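Local coordinates for rhodopsin (Todarodes pacificus, PDB 2Z73), which captures light for squid vision, its bound retinal isomerising from 11-cis to all-trans and switching the receptor to activate G-proteins that drive phospholipase C, at residues 56-59 with 60-64; 65-68 with 69-72; 312-315 with 316-320. All blocks are in the same frame, centred on the assembly; numbering follows the deposited sequence.

In the fold
All three contacts lie at the cytoplasmic end of the seven-helix bundle. Contact 1 ends helix 31-61, the first transmembrane helix; contact 2 follows at once, where the loop after it enters helix 70-87, the second. Contact 3 comes far later in sequence, at the end of helix 311-318, where transmembrane helix 7 gives way to helix 320-329. Centres of contacts 1 and 2 lie about 9 Å apart, and that of contact 3 is about 14 Å from the first and about 16 Å from the second. Phe59 joins them, touching Leu65 and Asn70 of contact 2 and His319 of contact 3, so its ring bridges contacts 2 and 3, which do not touch each other, on the G-protein side.

Contact 1. Residues 56-59 with 60-64; sequences IYLF and TKTKS. With PLM (palmitic acid), chain E.
Thr60 turns back on Ile56, and both its polar atoms bond to the same carbonyl: OG1 lies 2.6 Å from Ile56 O, and the backbone N adds the ordinary helical bond, 157° at the hydrogen. What lets the hydroxyl reach so far back is chi1 of 47°, which sets OG1 between the backbone N and the carbonyl carbon.

A second threonine does the same one half-turn on. From Thr62, OG1 and N reach Leu58 O across opposite faces of its carbonyl plane, each at 2.9 Å, so this oxygen is gripped from both sides. Lys61 N, by comparison, makes just weak bonds to Tyr57 O and Leu58 O.

Ile56 CG2 and the tail of Lys61 both meet the palmitic acid. The isoleucine methyl rests on the chain, 3.8 Å from its C6, while the Lys61 side chain, bent at chi2, brings NZ to 3.7 Å from C1 at the acid's head. Leu58 and Phe59 pack within the fold, on Phe322 of helix 320-329.

Thr62 is the first residue to leave helical angles, and the arrangement is a helix C-terminus with threonine hydroxyls folded back onto carbonyls, here the cytoplasmic end of transmembrane helix 1 in a rhodopsin-family receptor.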
ATOM      1  N   ILE A  56       3.503   7.686 -10.682  1.00 41.22           N
ATOM      2  CA  ILE A  56       2.380   8.485 -11.154  1.00 46.67           C
ATOM      3  C   ILE A  56       2.726   9.214 -12.458  1.00 47.49           C
ATOM      4  O   ILE A  56       1.928   9.233 -13.397  1.00 46.94           O
ATOM      5  CB  ILE A  56       1.951   9.541 -10.128  1.00 47.49           C
ATOM      6  CG1 ILE A  56       1.439   8.865  -8.851  1.00 45.32           C
ATOM      7  CG2 ILE A  56       0.877  10.443 -10.744  1.00 46.96           C
ATOM      8  CD1 ILE A  56       0.985   9.852  -7.789  1.00 44.43           C
ATOM      9  N   TYR A  57       3.912   9.816 -12.508  1.00 48.96           N
ATOM     10  CA  TYR A  57       4.350  10.543 -13.697  1.00 48.79           C
ATOM     11  C   TYR A  57       4.444   9.596 -14.879  1.00 49.73           C
ATOM     12  O   TYR A  57       3.755   9.783 -15.878  1.00 50.07           O
ATOM     13  CB  TYR A  57       5.711  11.212 -13.445  1.00 51.98           C
ATOM     14  CG  TYR A  57       6.292  11.950 -14.641  1.00 54.48           C
ATOM     15  CD1 TYR A  57       7.409  11.455 -15.312  1.00 54.18           C
ATOM     16  CD2 TYR A  57       5.722  13.138 -15.100  1.00 53.11           C
ATOM     17  CE1 TYR A  57       7.942  12.119 -16.401  1.00 53.82           C
ATOM     18  CE2 TYR A  57       6.245  13.806 -16.193  1.00 52.96           C
ATOM     19  CZ  TYR A  57       7.356  13.292 -16.838  1.00 54.62           C
ATOM     20  OH  TYR A  57       7.889  13.946 -17.929  1.00 56.82           O
ATOM     21  N   LEU A  58       5.284   8.570 -14.752  1.00 49.26           N
ATOM     22  CA  LEU A  58       5.469   7.587 -15.816  1.00 48.99           C
ATOM     23  C   LEU A  58       4.186   6.859 -16.246  1.00 49.64           C
ATOM     24  O   LEU A  58       3.922   6.726 -17.441  1.00 47.80           O
ATOM     25  CB  LEU A  58       6.532   6.563 -15.402  1.00 47.34           C
ATOM     26  CG  LEU A  58       7.927   6.718 -16.020  1.00 48.75           C
ATOM     27  CD1 LEU A  58       8.264   8.181 -16.240  1.00 49.48           C
ATOM     28  CD2 LEU A  58       8.960   6.057 -15.121  1.00 44.53           C
ATOM     29  N   PHE A  59       3.384   6.398 -15.289  1.00 50.96           N
ATOM     30  CA  PHE A  59       2.163   5.685 -15.656  1.00 52.35           C
ATOM     31  C   PHE A  59       1.098   6.538 -16.344  1.00 50.84           C
ATOM     32  O   PHE A  59       0.416   6.056 -17.244  1.00 47.74           O
ATOM     33  CB  PHE A  59       1.564   4.955 -14.442  1.00 52.70           C
ATOM     34  CG  PHE A  59       2.074   3.540 -14.268  1.00 52.02           C
ATOM     35  CD1 PHE A  59       3.326   3.291 -13.710  1.00 52.01           C
ATOM     36  CD2 PHE A  59       1.304   2.457 -14.682  1.00 52.69           C
ATOM     37  CE1 PHE A  59       3.801   1.980 -13.568  1.00 50.62           C
ATOM     38  CE2 PHE A  59       1.769   1.147 -14.546  1.00 50.37           C
ATOM     39  CZ  PHE A  59       3.018   0.907 -13.988  1.00 48.89           C
ATOM     40  N   THR A  60       0.946   7.796 -15.942  1.00 52.35           N
ATOM     41  CA  THR A  60      -0.048   8.642 -16.597  1.00 54.81           C
ATOM     42  C   THR A  60       0.435   9.170 -17.950  1.00 56.83           C
ATOM     43  O   THR A  60      -0.377   9.568 -18.779  1.00 59.00           O
ATOM     44  CB  THR A  60      -0.436   9.878 -15.749  1.00 51.68           C
ATOM     45  OG1 THR A  60       0.744  10.513 -15.259  1.00 50.82           O
ATOM     46  CG2 THR A  60      -1.328   9.489 -14.594  1.00 51.33           C
ATOM     47  N   LYS A  61       1.744   9.148 -18.186  1.00 57.56           N
ATOM     48  CA  LYS A  61       2.268   9.685 -19.426  1.00 59.00           C
ATOM     49  C   LYS A  61       2.842   8.719 -20.462  1.00 59.77           C
ATOM     50  O   LYS A  61       3.138   9.129 -21.586  1.00 61.10           O
ATOM     51  CB  LYS A  61       3.300  10.765 -19.104  1.00 60.53           C
ATOM     52  CG  LYS A  61       2.687  11.953 -18.368  1.00 64.56           C
ATOM     53  CD  LYS A  61       1.542  12.555 -19.180  1.00 65.73           C
ATOM     54  CE  LYS A  61       0.770  13.588 -18.379  1.00 68.26           C
ATOM     55  NZ  LYS A  61      -0.372  14.161 -19.154  1.00 68.79           N
ATOM     56  N   THR A  62       3.002   7.451 -20.102  1.00 57.53           N
ATOM     57  CA  THR A  62       3.533   6.491 -21.053  1.00 55.70           C
ATOM     58  C   THR A  62       2.383   5.798 -21.768  1.00 57.84           C
ATOM     59  O   THR A  62       1.379   5.457 -21.141  1.00 59.75           O
ATOM     60  CB  THR A  62       4.405   5.441 -20.365  1.00 53.42           C
ATOM     61  OG1 THR A  62       5.522   6.087 -19.738  1.00 51.02           O
ATOM     62  CG2 THR A  62       4.910   4.439 -21.370  1.00 48.61           C
ATOM     63  N   LYS A  63       2.529   5.594 -23.078  1.00 58.07           N
ATOM     64  CA  LYS A  63       1.489   4.965 -23.889  1.00 57.49           C
ATOM     65  C   LYS A  63       1.332   3.474 -23.621  1.00 58.05           C
ATOM     66  O   LYS A  63       0.216   2.949 -23.619  1.00 58.11           O
ATOM     67  CB  LYS A  63       1.772   5.184 -25.379  1.00 58.01           C
ATOM     68  CG  LYS A  63       0.674   4.638 -26.299  1.00 61.50           C
ATOM     69  CD  LYS A  63       0.955   4.885 -27.779  1.00 62.29           C
ATOM     70  CE  LYS A  63       2.153   4.091 -28.271  1.00 65.95           C
ATOM     71  NZ  LYS A  63       2.384   4.280 -29.735  1.00 65.92           N
ATOM     72  N   SER A  64       2.446   2.787 -23.401  1.00 56.47           N
ATOM     73  CA  SER A  64       2.403   1.357 -23.146  1.00 56.26           C
ATOM     74  C   SER A  64       1.770   1.029 -21.802  1.00 58.64           C
ATOM     75  O   SER A  64       1.383  -0.115 -21.558  1.00 61.33           O
ATOM     76  CB  SER A  64       3.814   0.771 -23.214  1.00 55.66           C
ATOM     77  OG  SER A  64       4.697   1.448 -22.342  1.00 59.02           O
TER
HETATM   78  C1  PLM E1001      -1.252  15.700 -15.949  1.00 70.61           C
HETATM   79  O2  PLM E1001      -0.507  16.574 -16.373  1.00 68.14           O
HETATM   80  C2  PLM E1001      -0.656  14.544 -15.141  1.00 70.91           C
HETATM   81  C3  PLM E1001      -1.194  14.451 -13.706  1.00 70.14           C
HETATM   82  C4  PLM E1001      -0.052  14.526 -12.699  1.00 69.46           C
HETATM   83  C5  PLM E1001      -0.510  14.158 -11.317  1.00 68.77           C
HETATM   84  C6  PLM E1001       0.651  14.255 -10.357  1.00 67.87           C
HETATM   85  C7  PLM E1001       0.151  14.419  -8.939  1.00 67.50           C
HETATM   86  C8  PLM E1001       1.302  14.533  -7.926  1.00 67.42           C
HETATM   87  C9  PLM E1001       0.839  14.249  -6.495  1.00 67.60           C
HETATM   88  CA  PLM E1001       0.448  15.506  -5.751  1.00 67.48           C
HETATM   89  CB  PLM E1001      -0.564  15.186  -4.670  1.00 66.79           C
HETATM   90  CC  PLM E1001      -0.670  16.311  -3.659  1.00 65.53           C
HETATM   91  CD  PLM E1001      -1.688  15.980  -2.588  1.00 62.41           C
HETATM   92  CE  PLM E1001      -1.132  16.286  -1.218  1.00 63.97           C
HETATM   93  CF  PLM E1001      -1.931  17.352  -0.488  1.00 63.33           C
HETATM   94  CG  PLM E1001      -1.349  17.640   0.891  1.00 63.51           C

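Contact 2. Residues 65-68 with 69-72; sequences LQTP and ANMF. With BOG (octyl beta-D-glucopyranoside), chain C.
Thr67 and Asn70 are brought together by two first torsions: chi1 of 36° tucks Thr67 OG1 between its own N and carbonyl carbon, and chi1 of -82° swings the Asn70 amide back toward the loop. The two side chains meet at an oblique angle, with Asn70 CG 3.7 Å from Thr67 OG1. Asn70 CB sits close to Thr67 O. The amide carbon CG of Asn70 is also 3.8 Å from Leu65 O, and the Phe59 ring of helix 31-61 packs against the Asn70 side chain.

Met71 covers the next carbonyl. Its N bonds to Pro68 O at 2.8 Å, approaching from above the carbonyl plane, 48° out of it, and its CB and CG lie against the same oxygen. Chi1, with the extended chi2 after it, places Met71 SD 3.6 Å from Pro68 O. The bond from Asn70 N to Thr67 O is weak.

An octyl glucoside molecule lies along Thr67, Ala69 and the Asn70 amide. Thr67 CG2 approaches the sugar, 3.3 Å from its O6, and Ala69 CB touches the alkyl chain 3.5 Å from C2'. Pro68 and Met71 in turn pack on His149 of helix 149-167.

This is the loop-to-helix passage, with a proline in it, at the cytoplasmic start of transmembrane helix 2 in the rhodopsin-type seven-helix bundle.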
ATOM      1  N   LEU A  65       1.654   2.031 -20.934  1.00 58.03           N
ATOM      2  CA  LEU A  65       1.063   1.831 -19.614  1.00 57.41           C
ATOM      3  C   LEU A  65      -0.323   2.483 -19.496  1.00 59.78           C
ATOM      4  O   LEU A  65      -0.759   2.814 -18.398  1.00 59.53           O
ATOM      5  CB  LEU A  65       1.982   2.426 -18.548  1.00 57.37           C
ATOM      6  CG  LEU A  65       3.494   2.180 -18.628  1.00 58.12           C
ATOM      7  CD1 LEU A  65       4.183   2.822 -17.422  1.00 53.63           C
ATOM      8  CD2 LEU A  65       3.775   0.688 -18.665  1.00 59.36           C
ATOM      9  N   GLN A  66      -1.024   2.638 -20.616  1.00 63.77           N
ATOM     10  CA  GLN A  66      -2.336   3.290 -20.623  1.00 69.21           C
ATOM     11  C   GLN A  66      -3.598   2.442 -20.394  1.00 71.52           C
ATOM     12  O   GLN A  66      -4.716   2.926 -20.623  1.00 73.67           O
ATOM     13  CB  GLN A  66      -2.506   4.063 -21.931  1.00 72.50           C
ATOM     14  CG  GLN A  66      -2.766   5.541 -21.747  1.00 74.92           C
ATOM     15  CD  GLN A  66      -1.596   6.248 -21.107  1.00 76.01           C
ATOM     16  OE1 GLN A  66      -1.185   5.906 -20.004  1.00 76.16           O
ATOM     17  NE2 GLN A  66      -1.046   7.242 -21.802  1.00 78.43           N
ATOM     18  N   THR A  67      -3.444   1.198 -19.951  1.00 70.31           N
ATOM     19  CA  THR A  67      -4.610   0.349 -19.711  1.00 68.74           C
ATOM     20  C   THR A  67      -5.363   0.756 -18.443  1.00 65.36           C
ATOM     21  O   THR A  67      -4.770   1.295 -17.513  1.00 65.11           O
ATOM     22  CB  THR A  67      -4.201  -1.136 -19.606  1.00 71.06           C
ATOM     23  OG1 THR A  67      -2.928  -1.234 -18.954  1.00 74.15           O
ATOM     24  CG2 THR A  67      -4.115  -1.769 -20.987  1.00 73.35           C
ATOM     25  N   PRO A  68      -6.684   0.501 -18.390  1.00 63.43           N
ATOM     26  CA  PRO A  68      -7.518   0.843 -17.231  1.00 61.65           C
ATOM     27  C   PRO A  68      -7.035   0.349 -15.868  1.00 60.13           C
ATOM     28  O   PRO A  68      -7.011   1.114 -14.908  1.00 59.08           O
ATOM     29  CB  PRO A  68      -8.879   0.269 -17.613  1.00 60.93           C
ATOM     30  CG  PRO A  68      -8.913   0.477 -19.084  1.00 60.26           C
ATOM     31  CD  PRO A  68      -7.526   0.005 -19.494  1.00 62.79           C
ATOM     32  N   ALA A  69      -6.658  -0.922 -15.780  1.00 61.35           N
ATOM     33  CA  ALA A  69      -6.187  -1.491 -14.515  1.00 61.16           C
ATOM     34  C   ALA A  69      -5.051  -0.680 -13.891  1.00 59.63           C
ATOM     35  O   ALA A  69      -4.981  -0.536 -12.673  1.00 59.57           O
ATOM     36  CB  ALA A  69      -5.734  -2.931 -14.726  1.00 61.34           C
ATOM     37  N   ASN A  70      -4.163  -0.158 -14.732  1.00 59.26           N
ATOM     38  CA  ASN A  70      -3.031   0.639 -14.271  1.00 55.93           C
ATOM     39  C   ASN A  70      -3.470   1.857 -13.477  1.00 54.65           C
ATOM     40  O   ASN A  70      -2.668   2.473 -12.778  1.00 51.97           O
ATOM     41  CB  ASN A  70      -2.182   1.073 -15.460  1.00 55.14           C
ATOM     42  CG  ASN A  70      -1.238  -0.000 -15.910  1.00 54.89           C
ATOM     43  OD1 ASN A  70      -0.606   0.116 -16.952  1.00 58.16           O
ATOM     44  ND2 ASN A  70      -1.120  -1.052 -15.117  1.00 56.50           N
ATOM     45  N   MET A  71      -4.745   2.212 -13.605  1.00 53.71           N
ATOM     46  CA  MET A  71      -5.291   3.332 -12.858  1.00 53.51           C
ATOM     47  C   MET A  71      -5.146   2.979 -11.372  1.00 53.36           C
ATOM     48  O   MET A  71      -4.805   3.836 -10.551  1.00 51.12           O
ATOM     49  CB  MET A  71      -6.766   3.547 -13.224  1.00 55.16           C
ATOM     50  CG  MET A  71      -6.993   4.204 -14.593  1.00 57.77           C
ATOM     51  SD  MET A  71      -8.740   4.238 -15.135  1.00 59.41           S
ATOM     52  CE  MET A  71      -9.492   5.149 -13.718  1.00 51.50           C
ATOM     53  N   PHE A  72      -5.391   1.707 -11.041  1.00 52.43           N
ATOM     54  CA  PHE A  72      -5.271   1.240  -9.664  1.00 49.82           C
ATOM     55  C   PHE A  72      -3.855   1.519  -9.182  1.00 47.58           C
ATOM     56  O   PHE A  72      -3.659   1.987  -8.064  1.00 44.68           O
ATOM     57  CB  PHE A  72      -5.546  -0.265  -9.541  1.00 52.28           C
ATOM     58  CG  PHE A  72      -6.938  -0.681  -9.939  1.00 51.88           C
ATOM     59  CD1 PHE A  72      -8.044   0.082  -9.589  1.00 52.10           C
ATOM     60  CD2 PHE A  72      -7.142  -1.852 -10.667  1.00 52.26           C
ATOM     61  CE1 PHE A  72      -9.337  -0.315  -9.964  1.00 52.47           C
ATOM     62  CE2 PHE A  72      -8.423  -2.253 -11.045  1.00 50.70           C
ATOM     63  CZ  PHE A  72      -9.519  -1.486 -10.695  1.00 49.50           C
TER
HETATM   64  C1  BOG C1005      -1.846  -5.131 -19.033  1.00100.97           C
HETATM   65  O1  BOG C1005      -2.030  -5.559 -17.752  1.00 93.99           O
HETATM   66  C2  BOG C1005      -0.552  -5.825 -19.376  1.00103.78           C
HETATM   67  O2  BOG C1005       0.575  -5.422 -18.506  1.00105.33           O
HETATM   68  C3  BOG C1005      -0.359  -5.388 -20.757  1.00105.97           C
HETATM   69  O3  BOG C1005       0.817  -6.033 -21.088  1.00105.83           O
HETATM   70  C4  BOG C1005      -1.596  -5.829 -21.642  1.00106.64           C
HETATM   71  O4  BOG C1005      -1.419  -5.421 -22.962  1.00107.27           O
HETATM   72  C5  BOG C1005      -2.834  -5.136 -21.257  1.00106.27           C
HETATM   73  O5  BOG C1005      -2.999  -5.563 -19.910  1.00103.92           O
HETATM   74  C6  BOG C1005      -4.080  -5.586 -22.132  1.00107.22           C
HETATM   75  O6  BOG C1005      -5.318  -4.814 -21.682  1.00106.49           O
HETATM   76  C1' BOG C1005      -2.497  -4.377 -17.166  1.00 83.53           C
HETATM   77  C2' BOG C1005      -3.025  -4.882 -15.918  1.00 77.28           C
HETATM   78  C3' BOG C1005      -2.277  -4.069 -14.918  1.00 71.90           C
HETATM   79  C4' BOG C1005      -2.081  -5.032 -13.891  1.00 67.89           C
HETATM   80  C5' BOG C1005      -1.656  -4.223 -12.723  1.00 61.85           C
HETATM   81  C6' BOG C1005      -0.860  -5.170 -12.008  1.00 59.91           C
HETATM   82  C7' BOG C1005      -0.374  -4.347 -10.885  1.00 60.11           C
HETATM   83  C8' BOG C1005       0.852  -5.005 -10.567  1.00 54.52           C

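Contact 3. Residues 312-315 with 316-320; sequences PMIY and SVSHP. With PLM (palmitic acid), chain F; TWT (docosane), chain G.
Ser316 N bonds to Pro312 O at 2.9 Å in regular helical fashion, but from Val317 on the backbone tightens, with Val317 N turning to Ile314 O and Ser318 N to Tyr315 O. Here, just past the PxxY part of the class A NPxxY motif (Pro312 to Tyr315), transmembrane helix 7 of the rhodopsin fold runs out, before helix 320-329 sets off along the cytoplasmic side.

Ser318 adds a side-chain bond. With chi1 of 67° its OG folds back onto Ile314 O, 3.0 Å away, and meets that oxygen from the face opposite Val317 N. Val317 CG2 lies 3.1 Å from Ile314 O. Tyr315 O is also used twice, by Ser318 N and, more nearly in line with its carbonyl, by His319 N at 2.7 Å.

Ser316 OG lies between Met313 O and the palmitic acid oxygen O2, close enough to hydrogen-bond either, though which one takes the proton is not settled. Met313, extended at chi2, lays SD on the fatty chain 3.5 Å from C7, and Pro312 borders the docosane. Tyr315 itself packs on Ile73 and Leu76 of helix 70-87.

His319 takes the N-cap of the next helix: CB stays 3.1 Å from Tyr315 O, while ND1 hydrogen-bonds to Phe322 N.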
ATOM      1  N   PRO A 312       7.092   1.376  -5.373  1.00 48.65           N
ATOM      2  CA  PRO A 312       7.903   1.902  -6.471  1.00 47.60           C
ATOM      3  C   PRO A 312       9.218   1.133  -6.662  1.00 47.62           C
ATOM      4  O   PRO A 312       9.585   0.777  -7.791  1.00 45.76           O
ATOM      5  CB  PRO A 312       8.117   3.356  -6.071  1.00 47.54           C
ATOM      6  CG  PRO A 312       6.820   3.682  -5.392  1.00 47.96           C
ATOM      7  CD  PRO A 312       6.630   2.469  -4.502  1.00 48.04           C
ATOM      8  N   MET A 313       9.927   0.867  -5.572  1.00 46.70           N
ATOM      9  CA  MET A 313      11.172   0.131  -5.689  1.00 50.29           C
ATOM     10  C   MET A 313      10.897  -1.309  -6.148  1.00 51.18           C
ATOM     11  O   MET A 313      11.658  -1.879  -6.930  1.00 52.16           O
ATOM     12  CB  MET A 313      11.924   0.144  -4.357  1.00 52.20           C
ATOM     13  CG  MET A 313      12.145   1.552  -3.817  1.00 55.62           C
ATOM     14  SD  MET A 313      13.292   1.684  -2.425  1.00 61.04           S
ATOM     15  CE  MET A 313      12.197   1.399  -1.021  1.00 52.43           C
ATOM     16  N   ILE A 314       9.802  -1.895  -5.678  1.00 53.20           N
ATOM     17  CA  ILE A 314       9.453  -3.252  -6.081  1.00 55.18           C
ATOM     18  C   ILE A 314       9.225  -3.261  -7.595  1.00 57.62           C
ATOM     19  O   ILE A 314       9.757  -4.121  -8.313  1.00 59.58           O
ATOM     20  CB  ILE A 314       8.167  -3.745  -5.357  1.00 54.93           C
ATOM     21  CG1 ILE A 314       8.407  -3.797  -3.844  1.00 56.01           C
ATOM     22  CG2 ILE A 314       7.783  -5.130  -5.833  1.00 53.03           C
ATOM     23  CD1 ILE A 314       7.160  -4.136  -3.033  1.00 55.94           C
ATOM     24  N   TYR A 315       8.443  -2.293  -8.073  1.00 56.68           N
ATOM     25  CA  TYR A 315       8.138  -2.153  -9.495  1.00 56.68           C
ATOM     26  C   TYR A 315       9.408  -2.026 -10.327  1.00 57.23           C
ATOM     27  O   TYR A 315       9.551  -2.671 -11.362  1.00 56.59           O
ATOM     28  CB  TYR A 315       7.309  -0.895  -9.746  1.00 58.17           C
ATOM     29  CG  TYR A 315       5.943  -0.845  -9.100  1.00 59.90           C
ATOM     30  CD1 TYR A 315       5.446   0.354  -8.586  1.00 59.92           C
ATOM     31  CD2 TYR A 315       5.114  -1.962  -9.068  1.00 59.98           C
ATOM     32  CE1 TYR A 315       4.162   0.446  -8.060  1.00 57.44           C
ATOM     33  CE2 TYR A 315       3.818  -1.880  -8.544  1.00 59.05           C
ATOM     34  CZ  TYR A 315       3.355  -0.672  -8.045  1.00 55.40           C
ATOM     35  OH  TYR A 315       2.084  -0.584  -7.544  1.00 51.90           O
ATOM     36  N   SER A 316      10.324  -1.178  -9.866  1.00 58.32           N
ATOM     37  CA  SER A 316      11.563  -0.918 -10.599  1.00 59.64           C
ATOM     38  C   SER A 316      12.470  -2.120 -10.824  1.00 62.23           C
ATOM     39  O   SER A 316      13.333  -2.086 -11.706  1.00 63.39           O
ATOM     40  CB  SER A 316      12.358   0.196  -9.915  1.00 56.83           C
ATOM     41  OG  SER A 316      12.953  -0.254  -8.719  1.00 56.22           O
ATOM     42  N   VAL A 317      12.285  -3.184 -10.045  1.00 64.27           N
ATOM     43  CA  VAL A 317      13.123  -4.379 -10.202  1.00 63.79           C
ATOM     44  C   VAL A 317      12.388  -5.567 -10.802  1.00 63.06           C
ATOM     45  O   VAL A 317      13.008  -6.589 -11.072  1.00 63.47           O
ATOM     46  CB  VAL A 317      13.712  -4.850  -8.853  1.00 61.56           C
ATOM     47  CG1 VAL A 317      14.562  -3.767  -8.249  1.00 63.28           C
ATOM     48  CG2 VAL A 317      12.597  -5.239  -7.902  1.00 61.29           C
ATOM     49  N   SER A 318      11.078  -5.442 -11.008  1.00 62.30           N
ATOM     50  CA  SER A 318      10.303  -6.562 -11.545  1.00 60.22           C
ATOM     51  C   SER A 318       9.256  -6.202 -12.579  1.00 58.37           C
ATOM     52  O   SER A 318       8.643  -7.086 -13.168  1.00 61.40           O
ATOM     53  CB  SER A 318       9.595  -7.290 -10.411  1.00 59.88           C
ATOM     54  OG  SER A 318       8.612  -6.445  -9.845  1.00 64.71           O
ATOM     55  N   HIS A 319       9.030  -4.917 -12.802  1.00 55.62           N
ATOM     56  CA  HIS A 319       8.025  -4.522 -13.779  1.00 52.97           C
ATOM     57  C   HIS A 319       8.681  -4.105 -15.096  1.00 53.04           C
ATOM     58  O   HIS A 319       9.232  -3.011 -15.198  1.00 54.42           O
ATOM     59  CB  HIS A 319       7.186  -3.380 -13.217  1.00 47.71           C
ATOM     60  CG  HIS A 319       5.889  -3.192 -13.924  1.00 42.68           C
ATOM     61  ND1 HIS A 319       5.815  -2.880 -15.265  1.00 43.98           N
ATOM     62  CD2 HIS A 319       4.613  -3.301 -13.490  1.00 42.44           C
ATOM     63  CE1 HIS A 319       4.547  -2.805 -15.629  1.00 41.27           C
ATOM     64  NE2 HIS A 319       3.798  -3.057 -14.570  1.00 43.05           N
ATOM     65  N   PRO A 320       8.611  -4.972 -16.125  1.00 53.09           N
ATOM     66  CA  PRO A 320       9.196  -4.728 -17.450  1.00 53.92           C
ATOM     67  C   PRO A 320       8.819  -3.414 -18.138  1.00 55.00           C
ATOM     68  O   PRO A 320       9.684  -2.567 -18.358  1.00 55.89           O
ATOM     69  CB  PRO A 320       8.765  -5.956 -18.250  1.00 53.46           C
ATOM     70  CG  PRO A 320       7.468  -6.327 -17.625  1.00 52.40           C
ATOM     71  CD  PRO A 320       7.769  -6.180 -16.149  1.00 53.56           C
TER
HETATM   72  C1  PLM F1002      16.609  -0.890  -8.766  1.00 96.20           C
HETATM   73  O2  PLM F1002      15.461  -0.932  -9.184  1.00 99.42           O
HETATM   74  C2  PLM F1002      16.903  -0.176  -7.442  1.00 96.65           C
HETATM   75  C3  PLM F1002      16.446   1.287  -7.404  1.00 97.87           C
HETATM   76  C4  PLM F1002      17.107   2.021  -6.248  1.00 98.86           C
HETATM   77  C5  PLM F1002      16.110   2.396  -5.197  1.00100.14           C
HETATM   78  C6  PLM F1002      16.804   3.115  -4.071  1.00101.83           C
HETATM   79  C7  PLM F1002      16.763   2.277  -2.810  1.00102.82           C
HETATM   80  C8  PLM F1002      17.456   2.967  -1.631  1.00103.19           C
HETATM   81  C9  PLM F1002      16.845   2.540  -0.304  1.00105.45           C
HETATM   82  CA  PLM F1002      17.895   2.094   0.680  1.00107.75           C
HETATM   83  CB  PLM F1002      17.275   1.232   1.756  1.00109.62           C
HETATM   84  CC  PLM F1002      18.129   1.202   3.006  1.00110.20           C
HETATM   85  CD  PLM F1002      17.490   0.334   4.070  1.00110.37           C
HETATM   86  CE  PLM F1002      18.436  -0.764   4.490  1.00110.57           C
HETATM   87  CF  PLM F1002      17.916  -2.142   4.107  1.00110.73           C
HETATM   88  CG  PLM F1002      18.878  -3.252   4.530  1.00110.50           C
HETATM   89  C1  TWT G1003      11.058   3.827  -8.687  1.00 57.07           C
HETATM   90  C2  TWT G1003      12.393   4.005  -8.002  1.00 61.01           C
HETATM   91  C3  TWT G1003      12.202   4.973  -6.849  1.00 66.45           C
HETATM   92  C4  TWT G1003      13.504   5.235  -6.084  1.00 70.46           C
HETATM   93  C5  TWT G1003      13.129   6.214  -4.971  1.00 72.77           C
HETATM   94  C6  TWT G1003      14.126   7.353  -4.828  1.00 74.61           C
HETATM   95  C7  TWT G1003      13.367   8.660  -5.130  1.00 78.20           C
HETATM   96  C8  TWT G1003      14.233   9.536  -6.025  1.00 83.25           C
HETATM   97  C9  TWT G1003      14.466  10.937  -5.431  1.00 86.25           C
HETATM   98  C10 TWT G1003      15.800  10.826  -4.713  1.00 90.55           C
HETATM   99  C11 TWT G1003      17.014  11.457  -5.397  1.00 93.93           C
HETATM  100  C12 TWT G1003      17.923  11.613  -4.196  1.00 95.96           C
HETATM  101  C13 TWT G1003      19.309  12.221  -4.375  1.00 98.64           C
HETATM  102  C14 TWT G1003      19.474  12.754  -2.961  1.00101.28           C
HETATM  103  C15 TWT G1003      20.513  13.820  -2.669  1.00102.41           C
HETATM  104  C16 TWT G1003      20.335  13.911  -1.155  1.00102.41           C
HETATM  105  C17 TWT G1003      21.527  14.282  -0.350  1.00102.22           C
HETATM  106  C18 TWT G1003      20.899  15.192   0.707  1.00101.40           C
HETATM  107  C19 TWT G1003      21.878  15.759   1.720  1.00100.81           C
HETATM  108  C20 TWT G1003      21.026  16.621   2.654  1.00102.40           C
HETATM  109  C21 TWT G1003      21.877  17.263   3.736  1.00102.47           C
HETATM  110  C22 TWT G1003      20.961  18.102   4.622  1.00101.87           C